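Local coordinates for cycloserine biosynthesis protein DcsG (Streptomyces lavendulae, PDB 6JIL) that catalyses the magnesium- and ATP-dependent cyclisation of O-ureido-D-serine to the antibiotic D-cycloserine, as a monomeric ATP-grasp ligase, at residues P104-T109 and S264-E269; L6-V11 and F53-T58; D218-R223 and S276-F281. All blocks are in the same frame, centred on the assembly; numbering follows the deposited sequence.

Along the chain, contact 2 (6-11 with 53-58) is complete before contact 1 opens, whereas the segments of contacts 1 and 3 alternate. Contact 2 lies in the N-terminal parallel sheet, about 27 Å between centres from contact 1, on the other side of the chain's centre. Contacts 1 and 3, with centres about 21 Å apart, reach the opposite edge strands, 265-271 and 220-223, of one five-stranded antiparallel sheet, which carries the nucleotide and magnesium site at one edge and the probable catalytic residue Arg220 at the other. Contacts 2 and 3, centres about 18 Å apart, touch: Trp57 packs on Ser276 and Arg54 on Leu277, where the end of strand 50-55 and the turn after it border contact 3.

Contact 1: P104-T109 and S264-E269; sequences PVIPTT and SPMVLE. With MG (magnesium ion), chain H; MG (magnesium ion), chain I; ADP (adenosine-5'-diphosphate), chain G.
The end of the Ile106 side chain meets Leu268: CD1 lies 3.8 Å from Leu268 CA and 3.9 Å from ADP N6, so one methyl touches both Leu268 and the adenine amino group. Leu268 turns the other way: with CG anti to its backbone N (chi1 -169°), it carries CD1 and CD2 to the sugar and alpha-phosphate side of the nucleotide. Val105 and Val267 cross obliquely, Val105 CG1 against Val267 CB, where their backbones form a single beta bridge. Two bonds frame it: Val267 N donates to Pro104 O over 2.9 Å, and Ile106 N to Val267 O over 3.2 Å. Met266 (a selenomethionine), its CB against the Pro104 carbonyl, brings SE beside Ile106 CA with CG between the backbone N and the carbonyl carbon (chi1 49°). Glu269, just past the corner at Leu268, spreads its carboxylate over both magnesium ions: OE2 holds the chain H ion at 2.2 Å, and OE1 and OE2 each hold the chain I ion at 2.3 Å. Glu271 completes the protein share of this ATP-grasp metal site. Segment 104-109 leads from helix 94-100, which packs on Val105, into strand 109-111 and lies against strand 172-176, while strand 252-259 flanks segment 264-269.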
loop_
_atom_site.group_PDB
_atom_site.type_symbol
_atom_site.label_atom_id
_atom_site.label_comp_id
_atom_site.label_asym_id
_atom_site.label_seq_id
_atom_site.Cartn_x
_atom_site.Cartn_y
_atom_site.Cartn_z
ATOM N N PRO A 104 2.528 6.784 -14.828
ATOM C CA PRO A 104 2.842 8.077 -14.213
ATOM C C PRO A 104 2.878 8.009 -12.689
ATOM O O PRO A 104 1.898 7.646 -12.055
ATOM C CB PRO A 104 1.722 8.982 -14.724
ATOM C CG PRO A 104 0.573 8.036 -14.849
ATOM C CD PRO A 104 1.210 6.821 -15.483
ATOM N N VAL A 105 4.015 8.358 -12.105
ATOM C CA VAL A 105 4.153 8.329 -10.658
ATOM C C VAL A 105 4.705 9.643 -10.130
ATOM O O VAL A 105 5.235 10.455 -10.880
ATOM C CB VAL A 105 5.097 7.193 -10.201
ATOM C CG1 VAL A 105 4.624 5.873 -10.748
ATOM C CG2 VAL A 105 6.510 7.472 -10.666
ATOM N N ILE A 106 4.575 9.847 -8.827
ATOM C CA ILE A 106 5.085 11.048 -8.197
ATOM C C ILE A 106 6.600 10.978 -8.293
ATOM O O ILE A 106 7.189 9.940 -7.992
ATOM C CB ILE A 106 4.695 11.110 -6.699
ATOM C CG1 ILE A 106 3.187 11.357 -6.557
ATOM C CG2 ILE A 106 5.503 12.197 -5.994
ATOM C CD1 ILE A 106 2.700 11.416 -5.109
ATOM N N PRO A 107 7.245 12.064 -8.753
ATOM C CA PRO A 107 8.707 12.061 -8.857
ATOM C C PRO A 107 9.235 11.507 -7.534
ATOM O O PRO A 107 9.011 12.093 -6.474
ATOM C CB PRO A 107 9.029 13.538 -9.064
ATOM C CG PRO A 107 7.858 14.002 -9.887
ATOM C CD PRO A 107 6.681 13.352 -9.200
ATOM N N THR A 108 9.928 10.372 -7.609
ATOM C CA THR A 108 10.423 9.675 -6.426
ATOM C C THR A 108 11.920 9.395 -6.396
ATOM O O THR A 108 12.462 8.817 -7.332
ATOM C CB THR A 108 9.671 8.335 -6.287
ATOM O OG1 THR A 108 8.299 8.591 -5.953
ATOM C CG2 THR A 108 10.312 7.452 -5.233
ATOM N N THR A 109 12.573 9.787 -5.302
ATOM C CA THR A 109 14.013 9.570 -5.118
ATOM C C THR A 109 14.292 8.637 -3.940
ATOM O O THR A 109 13.977 8.961 -2.796
ATOM C CB THR A 109 14.747 10.900 -4.865
ATOM O OG1 THR A 109 14.757 11.668 -6.070
ATOM C CG2 THR A 109 16.183 10.649 -4.408
ATOM N N SER A 264 -3.637 15.689 -14.714
ATOM C CA SER A 264 -3.709 14.253 -14.940
ATOM C C SER A 264 -3.321 13.517 -13.662
ATOM O O SER A 264 -2.613 14.057 -12.817
ATOM C CB SER A 264 -2.780 13.851 -16.085
ATOM O OG SER A 264 -1.433 14.139 -15.762
ATOM N N PRO A 265 -3.790 12.272 -13.502
ATOM C CA PRO A 265 -3.465 11.500 -12.296
ATOM C C PRO A 265 -2.132 10.761 -12.295
ATOM O O PRO A 265 -1.653 10.313 -13.333
ATOM C CB PRO A 265 -4.647 10.543 -12.174
ATOM C CG PRO A 265 -4.991 10.272 -13.613
ATOM C CD PRO A 265 -4.875 11.631 -14.270
HETATM N N MSE A 266 -1.532 10.651 -11.112
HETATM C CA MSE A 266 -0.274 9.931 -10.943
HETATM C C MSE A 266 -0.317 9.101 -9.659
HETATM O O MSE A 266 -0.904 9.508 -8.654
HETATM C CB MSE A 266 0.928 10.892 -10.941
HETATM C CG MSE A 266 0.821 12.104 -10.027
HETATM SE SE MSE A 266 2.328 13.342 -10.260
HETATM C CE MSE A 266 1.758 14.207 -11.890
ATOM N N VAL A 267 0.292 7.925 -9.710
ATOM C CA VAL A 267 0.314 7.031 -8.573
ATOM C C VAL A 267 1.065 7.623 -7.387
ATOM O O VAL A 267 2.164 8.151 -7.540
ATOM C CB VAL A 267 0.962 5.689 -8.955
ATOM C CG1 VAL A 267 1.005 4.765 -7.750
ATOM C CG2 VAL A 267 0.184 5.049 -10.098
ATOM N N LEU A 268 0.443 7.543 -6.211
ATOM C CA LEU A 268 1.019 8.023 -4.959
ATOM C C LEU A 268 1.666 6.776 -4.382
ATOM O O LEU A 268 2.855 6.747 -4.093
ATOM C CB LEU A 268 -0.088 8.488 -4.013
ATOM C CG LEU A 268 0.207 9.271 -2.726
ATOM C CD1 LEU A 268 -0.972 9.074 -1.777
ATOM C CD2 LEU A 268 1.482 8.824 -2.069
ATOM N N GLU A 269 0.844 5.748 -4.201
ATOM C CA GLU A 269 1.295 4.466 -3.693
ATOM C C GLU A 269 0.304 3.410 -4.163
ATOM O O GLU A 269 -0.803 3.730 -4.602
ATOM C CB GLU A 269 1.388 4.467 -2.163
ATOM C CG GLU A 269 0.062 4.365 -1.430
ATOM C CD GLU A 269 0.217 3.697 -0.076
ATOM O OE1 GLU A 269 0.834 2.614 -0.028
ATOM O OE2 GLU A 269 -0.277 4.243 0.932
HETATM MG MG MG H . -1.663 5.866 1.628
HETATM MG MG MG I . 0.092 2.376 2.160
HETATM P PB ADP G . 1.489 5.262 3.497
HETATM O O1B ADP G . -0.057 5.699 3.350
HETATM O O2B ADP G . 1.680 3.850 2.949
HETATM O O3B ADP G . 1.868 5.288 4.994
HETATM P PA ADP G . 1.740 7.334 1.706
HETATM O O1A ADP G . 2.488 7.433 0.454
HETATM O O2A ADP G . 0.253 6.899 1.350
HETATM O O3A ADP G . 2.493 6.253 2.670
HETATM O "O5'" ADP G . 1.784 8.769 2.432
HETATM C "C5'" ADP G . 0.775 8.826 3.441
HETATM C "C4'" ADP G . -0.000 10.140 3.281
HETATM O "O4'" ADP G . 0.918 11.256 3.247
HETATM C "C3'" ADP G . -0.784 10.161 1.975
HETATM O "O3'" ADP G . -2.091 9.621 2.133
HETATM C "C2'" ADP G . -0.787 11.645 1.597
HETATM O "O2'" ADP G . -1.907 12.333 2.162
HETATM C "C1'" ADP G . 0.562 12.156 2.152
HETATM N N9 ADP G . 1.616 12.171 1.098
HETATM C C8 ADP G . 2.676 11.307 0.972
HETATM N N7 ADP G . 3.430 11.648 -0.031
HETATM C C5 ADP G . 2.917 12.745 -0.622
HETATM C C6 ADP G . 3.398 13.671 -1.587
HETATM N N6 ADP G . 4.559 13.411 -2.302
HETATM N N1 ADP G . 2.716 14.816 -1.781
HETATM C C2 ADP G . 1.610 15.102 -1.092
HETATM N N3 ADP G . 1.125 14.270 -0.173
HETATM C C4 ADP G . 1.734 13.098 0.093
HETATM O O HOH W 1 -2.455 7.350 3.385
HETATM O O HOH W 2 -2.959 6.200 -0.272
HETATM O O HOH W 3 1.756 0.905 2.742
#

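Contact 2: L6-V11 and F53-T58; sequences LVTDAV and FRSPWT
Val7 and Phe53 are bridged in parallel in the N-terminal Rossmann-like sheet of four parallel strands, as in the pre-ATP-grasp domains of this family, where strand 4-8 lies beside strand 50-55. The short segments 6-8 and 53-55 approach to 4.6 Å with their axes 41° apart, a marked twist. Among the backbone bonds, Val7 O is gripped twice: Arg54 N (3.0 Å) and Ser55 N (2.9 Å) both donate in its carbonyl plane, and two successive amides thus share one acceptor. Beyond them segment 53-58 leaves the strand, bending at Pro56 in what fits an inverse gamma turn.

Apolar contacts lie along the same strands. Val7 and Phe53 lie flank to flank, with Val7 CG2 3.8 Å from Phe53 CD2. The other valine branch, CG1, is anti to the backbone N (chi1 -172°) and meets Pro56 CB, the proline lying crosswise to it. Leu6 lies alongside the aliphatic part of Arg54, whose chain bends at chi2 and chi3; Arg54 NH2 donates to Pro275 O. Helix 63-76 packs on Phe53 and Pro56, and helix 19-28 on Leu6 and Arg54.

Polar side chains meet at and beyond the ends of the strands. The hydroxyls of Thr8 and Ser55 pair, OG1 to OG 2.8 Å, and Ser55 OG is also bonded to Asp16. Farther on, Asp9 and Thr58 face each other across the gap. Trp38 NE1 is a further partner of Asp9 OD1, while Ser12 holds OD2, which should help fix the carboxylate's rotation. Thr58 grips Asp9 OD1 with two donors: its N lies 3.0 Å away on the syn lone pair, and its OG1, at 2.5 Å, comes from above the carboxylate plane.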
loop_
_atom_site.group_PDB
_atom_site.type_symbol
_atom_site.label_atom_id
_atom_site.label_comp_id
_atom_site.label_asym_id
_atom_site.label_seq_id
_atom_site.Cartn_x
_atom_site.Cartn_y
_atom_site.Cartn_z
ATOM N N LEU A 6 -7.123 -15.658 7.091
ATOM C CA LEU A 6 -7.116 -14.225 6.790
ATOM C C LEU A 6 -6.201 -13.624 7.863
ATOM O O LEU A 6 -6.575 -13.525 9.029
ATOM C CB LEU A 6 -8.534 -13.645 6.876
ATOM C CG LEU A 6 -9.582 -14.251 5.920
ATOM C CD1 LEU A 6 -10.925 -13.573 6.126
ATOM C CD2 LEU A 6 -9.141 -14.098 4.469
ATOM N N VAL A 7 -4.993 -13.244 7.462
ATOM C CA VAL A 7 -4.003 -12.731 8.395
ATOM C C VAL A 7 -4.154 -11.291 8.860
ATOM O O VAL A 7 -4.338 -10.373 8.065
ATOM C CB VAL A 7 -2.574 -12.905 7.829
ATOM C CG1 VAL A 7 -1.535 -12.544 8.894
ATOM C CG2 VAL A 7 -2.374 -14.337 7.368
ATOM N N THR A 8 -4.035 -11.109 10.166
ATOM C CA THR A 8 -4.139 -9.802 10.799
ATOM C C THR A 8 -3.220 -9.852 12.023
ATOM O O THR A 8 -2.319 -10.687 12.097
ATOM C CB THR A 8 -5.608 -9.542 11.270
ATOM O OG1 THR A 8 -5.731 -8.211 11.786
ATOM C CG2 THR A 8 -6.003 -10.546 12.371
ATOM N N ASP A 9 -3.429 -8.925 12.951
ATOM C CA ASP A 9 -2.698 -8.909 14.213
ATOM C C ASP A 9 -3.542 -8.092 15.188
ATOM O O ASP A 9 -4.277 -7.191 14.780
ATOM C CB ASP A 9 -1.233 -8.414 14.062
ATOM C CG ASP A 9 -1.096 -6.949 13.662
ATOM O OD1 ASP A 9 -0.170 -6.670 12.870
ATOM O OD2 ASP A 9 -1.855 -6.078 14.144
ATOM N N ALA A 10 -3.479 -8.453 16.465
ATOM C CA ALA A 10 -4.288 -7.812 17.495
ATOM C C ALA A 10 -4.419 -6.301 17.404
ATOM O O ALA A 10 -5.529 -5.764 17.464
ATOM C CB ALA A 10 -3.780 -8.213 18.883
ATOM N N VAL A 11 -3.296 -5.610 17.257
ATOM C CA VAL A 11 -3.315 -4.152 17.188
ATOM C C VAL A 11 -4.068 -3.598 15.987
ATOM O O VAL A 11 -4.712 -2.559 16.076
ATOM C CB VAL A 11 -1.873 -3.583 17.158
ATOM C CG1 VAL A 11 -1.904 -2.074 16.975
ATOM C CG2 VAL A 11 -1.140 -3.949 18.451
ATOM N N PHE A 53 -3.188 -12.191 3.199
ATOM C CA PHE A 53 -2.734 -11.165 4.127
ATOM C C PHE A 53 -3.695 -9.986 4.054
ATOM O O PHE A 53 -3.742 -9.254 3.064
ATOM C CB PHE A 53 -1.317 -10.738 3.767
ATOM C CG PHE A 53 -0.346 -11.873 3.731
ATOM C CD1 PHE A 53 0.276 -12.238 2.547
ATOM C CD2 PHE A 53 -0.034 -12.570 4.885
ATOM C CE1 PHE A 53 1.199 -13.284 2.519
ATOM C CE2 PHE A 53 0.885 -13.610 4.861
ATOM C CZ PHE A 53 1.502 -13.963 3.669
ATOM N N ARG A 54 -4.471 -9.815 5.115
ATOM C CA ARG A 54 -5.453 -8.756 5.157
ATOM C C ARG A 54 -5.008 -7.516 5.907
ATOM O O ARG A 54 -4.906 -6.440 5.317
ATOM C CB ARG A 54 -6.758 -9.290 5.756
ATOM C CG ARG A 54 -7.492 -10.261 4.837
ATOM C CD ARG A 54 -7.761 -9.584 3.512
ATOM N NE ARG A 54 -8.292 -8.256 3.770
ATOM C CZ ARG A 54 -7.919 -7.155 3.129
ATOM N NH1 ARG A 54 -7.011 -7.215 2.162
ATOM N NH2 ARG A 54 -8.418 -5.980 3.502
ATOM N N SER A 55 -4.725 -7.662 7.197
ATOM C CA SER A 55 -4.338 -6.513 7.995
ATOM C C SER A 55 -3.278 -6.726 9.075
ATOM O O SER A 55 -3.482 -6.337 10.224
ATOM C CB SER A 55 -5.586 -5.917 8.637
ATOM O OG SER A 55 -6.289 -6.915 9.356
ATOM N N PRO A 56 -2.133 -7.337 8.722
ATOM C CA PRO A 56 -1.067 -7.561 9.698
ATOM C C PRO A 56 -0.287 -6.252 9.647
ATOM O O PRO A 56 0.927 -6.230 9.442
ATOM C CB PRO A 56 -0.300 -8.702 9.072
ATOM C CG PRO A 56 -0.312 -8.304 7.630
ATOM C CD PRO A 56 -1.734 -7.845 7.396
ATOM N N TRP A 57 -1.002 -5.153 9.838
ATOM C CA TRP A 57 -0.396 -3.841 9.695
ATOM C C TRP A 57 0.727 -3.399 10.613
ATOM O O TRP A 57 1.333 -2.351 10.373
ATOM C CB TRP A 57 -1.498 -2.785 9.622
ATOM C CG TRP A 57 -2.398 -3.017 8.424
ATOM C CD1 TRP A 57 -2.031 -3.538 7.209
ATOM C CD2 TRP A 57 -3.797 -2.737 8.328
ATOM N NE1 TRP A 57 -3.115 -3.604 6.370
ATOM C CE2 TRP A 57 -4.213 -3.116 7.030
ATOM C CE3 TRP A 57 -4.742 -2.201 9.210
ATOM C CZ2 TRP A 57 -5.531 -2.978 6.596
ATOM C CZ3 TRP A 57 -6.059 -2.064 8.778
ATOM C CH2 TRP A 57 -6.439 -2.451 7.482
ATOM N N THR A 58 1.033 -4.181 11.645
ATOM C CA THR A 58 2.140 -3.794 12.505
ATOM C C THR A 58 3.440 -4.232 11.824
ATOM O O THR A 58 4.523 -4.069 12.379
ATOM C CB THR A 58 2.053 -4.434 13.923
ATOM O OG1 THR A 58 2.033 -5.862 13.820
ATOM C CG2 THR A 58 0.808 -3.955 14.639
#

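Contact 3: D218-R223 and S276-F281; sequences DFRQAR and SLNLTF
Arg220 meets the 276-281 loop through one guanidinium nitrogen: NH1 donates to Asn278 OD1 at 2.8 Å and to Ser276 OG at 3.0 Å. Both acceptors lie close to the guanidinium plane, at its edge, and the amide of Asn278 stands nearly upright to it, the planes 76° apart. The arginine chain is extended from CG to NE, which carries NH1 across to these oxygens. Nearer the backbone, the Phe281 ring packs against the strand itself: CZ is 3.5 Å from Arg220 CB, CE2 is 3.4 Å from Gln221 CA, and CD2 approaches Ala222 N. Phe281 thus touches the root of the arginine while Ser276 and Asn278 hold its end. Further out, NH2 of Arg220 bonds to Pro215 O and to a tartrate that probably came with the crystallisation medium, consistent with an anion-binding pocket around this probable catalytic residue. Arg254, also a probable catalytic residue, bonds to Ser276 O, and the Asp18 carboxylate accepts from Leu277 N and Leu279 N. Strand 220-223 edges the antiparallel sheet beside strand 195-202, whose Ile200 packs on Arg220, Asn278 and Phe281; the loop continues toward helix 285-296, with Leu279 also against helix 19-28.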
loop_
_atom_site.group_PDB
_atom_site.type_symbol
_atom_site.label_atom_id
_atom_site.label_comp_id
_atom_site.label_asym_id
_atom_site.label_seq_id
_atom_site.Cartn_x
_atom_site.Cartn_y
_atom_site.Cartn_z
ATOM N N ASP A 218 -13.477 8.846 9.164
ATOM C CA ASP A 218 -13.936 10.200 8.894
ATOM C C ASP A 218 -13.120 10.869 7.786
ATOM O O ASP A 218 -13.522 11.893 7.229
ATOM C CB ASP A 218 -13.911 11.030 10.181
ATOM C CG ASP A 218 -12.575 10.983 10.884
ATOM O OD1 ASP A 218 -11.989 9.886 10.995
ATOM O OD2 ASP A 218 -12.118 12.049 11.339
ATOM N N PHE A 219 -11.980 10.279 7.450
ATOM C CA PHE A 219 -11.146 10.830 6.390
ATOM C C PHE A 219 -11.478 10.194 5.045
ATOM O O PHE A 219 -10.847 10.509 4.036
ATOM C CB PHE A 219 -9.658 10.607 6.686
ATOM C CG PHE A 219 -9.082 11.567 7.688
ATOM C CD1 PHE A 219 -8.896 11.187 9.010
ATOM C CD2 PHE A 219 -8.709 12.848 7.305
ATOM C CE1 PHE A 219 -8.341 12.071 9.936
ATOM C CE2 PHE A 219 -8.156 13.740 8.225
ATOM C CZ PHE A 219 -7.970 13.349 9.542
ATOM N N ARG A 220 -12.471 9.306 5.027
ATOM C CA ARG A 220 -12.851 8.628 3.787
ATOM C C ARG A 220 -14.308 8.809 3.381
ATOM O O ARG A 220 -15.175 9.037 4.218
ATOM C CB ARG A 220 -12.578 7.131 3.905
ATOM C CG ARG A 220 -11.286 6.797 4.608
ATOM C CD ARG A 220 -11.029 5.311 4.587
ATOM N NE ARG A 220 -9.886 4.980 5.421
ATOM C CZ ARG A 220 -9.107 3.924 5.237
ATOM N NH1 ARG A 220 -9.346 3.091 4.237
ATOM N NH2 ARG A 220 -8.098 3.697 6.065
ATOM N N GLN A 221 -14.562 8.695 2.083
ATOM C CA GLN A 221 -15.908 8.797 1.546
ATOM C C GLN A 221 -15.973 8.252 0.127
ATOM O O GLN A 221 -15.064 8.475 -0.676
ATOM C CB GLN A 221 -16.415 10.242 1.592
ATOM C CG GLN A 221 -15.507 11.277 1.003
ATOM C CD GLN A 221 -16.114 12.663 1.090
ATOM O OE1 GLN A 221 -16.486 13.123 2.173
ATOM N NE2 GLN A 221 -16.221 13.339 -0.052
ATOM N N ALA A 222 -17.046 7.514 -0.159
ATOM C CA ALA A 222 -17.263 6.911 -1.472
ATOM C C ALA A 222 -17.015 7.902 -2.607
ATOM O O ALA A 222 -17.444 9.050 -2.552
ATOM C CB ALA A 222 -18.684 6.357 -1.564
ATOM N N ARG A 223 -16.317 7.444 -3.636
ATOM C CA ARG A 223 -16.005 8.286 -4.780
ATOM C C ARG A 223 -16.106 7.465 -6.057
ATOM O O ARG A 223 -15.888 6.257 -6.057
ATOM C CB ARG A 223 -14.585 8.828 -4.652
ATOM C CG ARG A 223 -14.265 10.003 -5.554
ATOM C CD ARG A 223 -14.717 11.307 -4.911
ATOM N NE ARG A 223 -13.726 12.364 -5.094
ATOM C CZ ARG A 223 -13.729 13.516 -4.428
ATOM N NH1 ARG A 223 -14.675 13.764 -3.526
ATOM N NH2 ARG A 223 -12.781 14.418 -4.653
ATOM N N SER A 276 -5.955 -2.016 2.449
ATOM C CA SER A 276 -7.236 -1.686 3.029
ATOM C C SER A 276 -7.963 -1.548 1.691
ATOM O O SER A 276 -7.465 -0.879 0.776
ATOM C CB SER A 276 -7.177 -0.341 3.742
ATOM O OG SER A 276 -8.462 0.257 3.810
ATOM N N LEU A 277 -9.112 -2.192 1.556
ATOM C CA LEU A 277 -9.846 -2.151 0.292
ATOM C C LEU A 277 -11.079 -1.248 0.254
ATOM O O LEU A 277 -11.609 -0.986 -0.822
ATOM C CB LEU A 277 -10.225 -3.580 -0.100
ATOM C CG LEU A 277 -9.016 -4.484 -0.361
ATOM C CD1 LEU A 277 -9.418 -5.948 -0.288
ATOM C CD2 LEU A 277 -8.430 -4.159 -1.727
ATOM N N ASN A 278 -11.530 -0.778 1.415
ATOM C CA ASN A 278 -12.709 0.091 1.510
ATOM C C ASN A 278 -13.976 -0.627 1.052
ATOM O O ASN A 278 -14.846 -0.032 0.407
ATOM C CB ASN A 278 -12.515 1.366 0.675
ATOM C CG ASN A 278 -11.348 2.205 1.156
ATOM O OD1 ASN A 278 -11.250 2.524 2.334
ATOM N ND2 ASN A 278 -10.459 2.566 0.242
ATOM N N LEU A 279 -14.079 -1.907 1.395
ATOM C CA LEU A 279 -15.232 -2.717 1.014
ATOM C C LEU A 279 -16.567 -2.122 1.448
ATOM O O LEU A 279 -17.553 -2.207 0.716
ATOM C CB LEU A 279 -15.100 -4.125 1.604
ATOM C CG LEU A 279 -13.864 -4.933 1.197
ATOM C CD1 LEU A 279 -13.918 -6.316 1.843
ATOM C CD2 LEU A 279 -13.799 -5.046 -0.322
ATOM N N THR A 280 -16.597 -1.516 2.629
ATOM C CA THR A 280 -17.827 -0.943 3.159
ATOM C C THR A 280 -18.281 0.346 2.476
ATOM O O THR A 280 -19.317 0.913 2.836
ATOM C CB THR A 280 -17.713 -0.715 4.689
ATOM O OG1 THR A 280 -16.703 0.261 4.964
ATOM C CG2 THR A 280 -17.330 -2.021 5.385
ATOM N N PHE A 281 -17.515 0.806 1.491
ATOM C CA PHE A 281 -17.879 2.015 0.749
ATOM C C PHE A 281 -18.466 1.675 -0.618
ATOM O O PHE A 281 -18.784 2.569 -1.396
ATOM C CB PHE A 281 -16.669 2.929 0.536
ATOM C CG PHE A 281 -16.279 3.717 1.746
ATOM C CD1 PHE A 281 -15.486 3.150 2.737
ATOM C CD2 PHE A 281 -16.680 5.042 1.881
ATOM C CE1 PHE A 281 -15.095 3.892 3.841
ATOM C CE2 PHE A 281 -16.296 5.791 2.983
ATOM C CZ PHE A 281 -15.501 5.216 3.964
#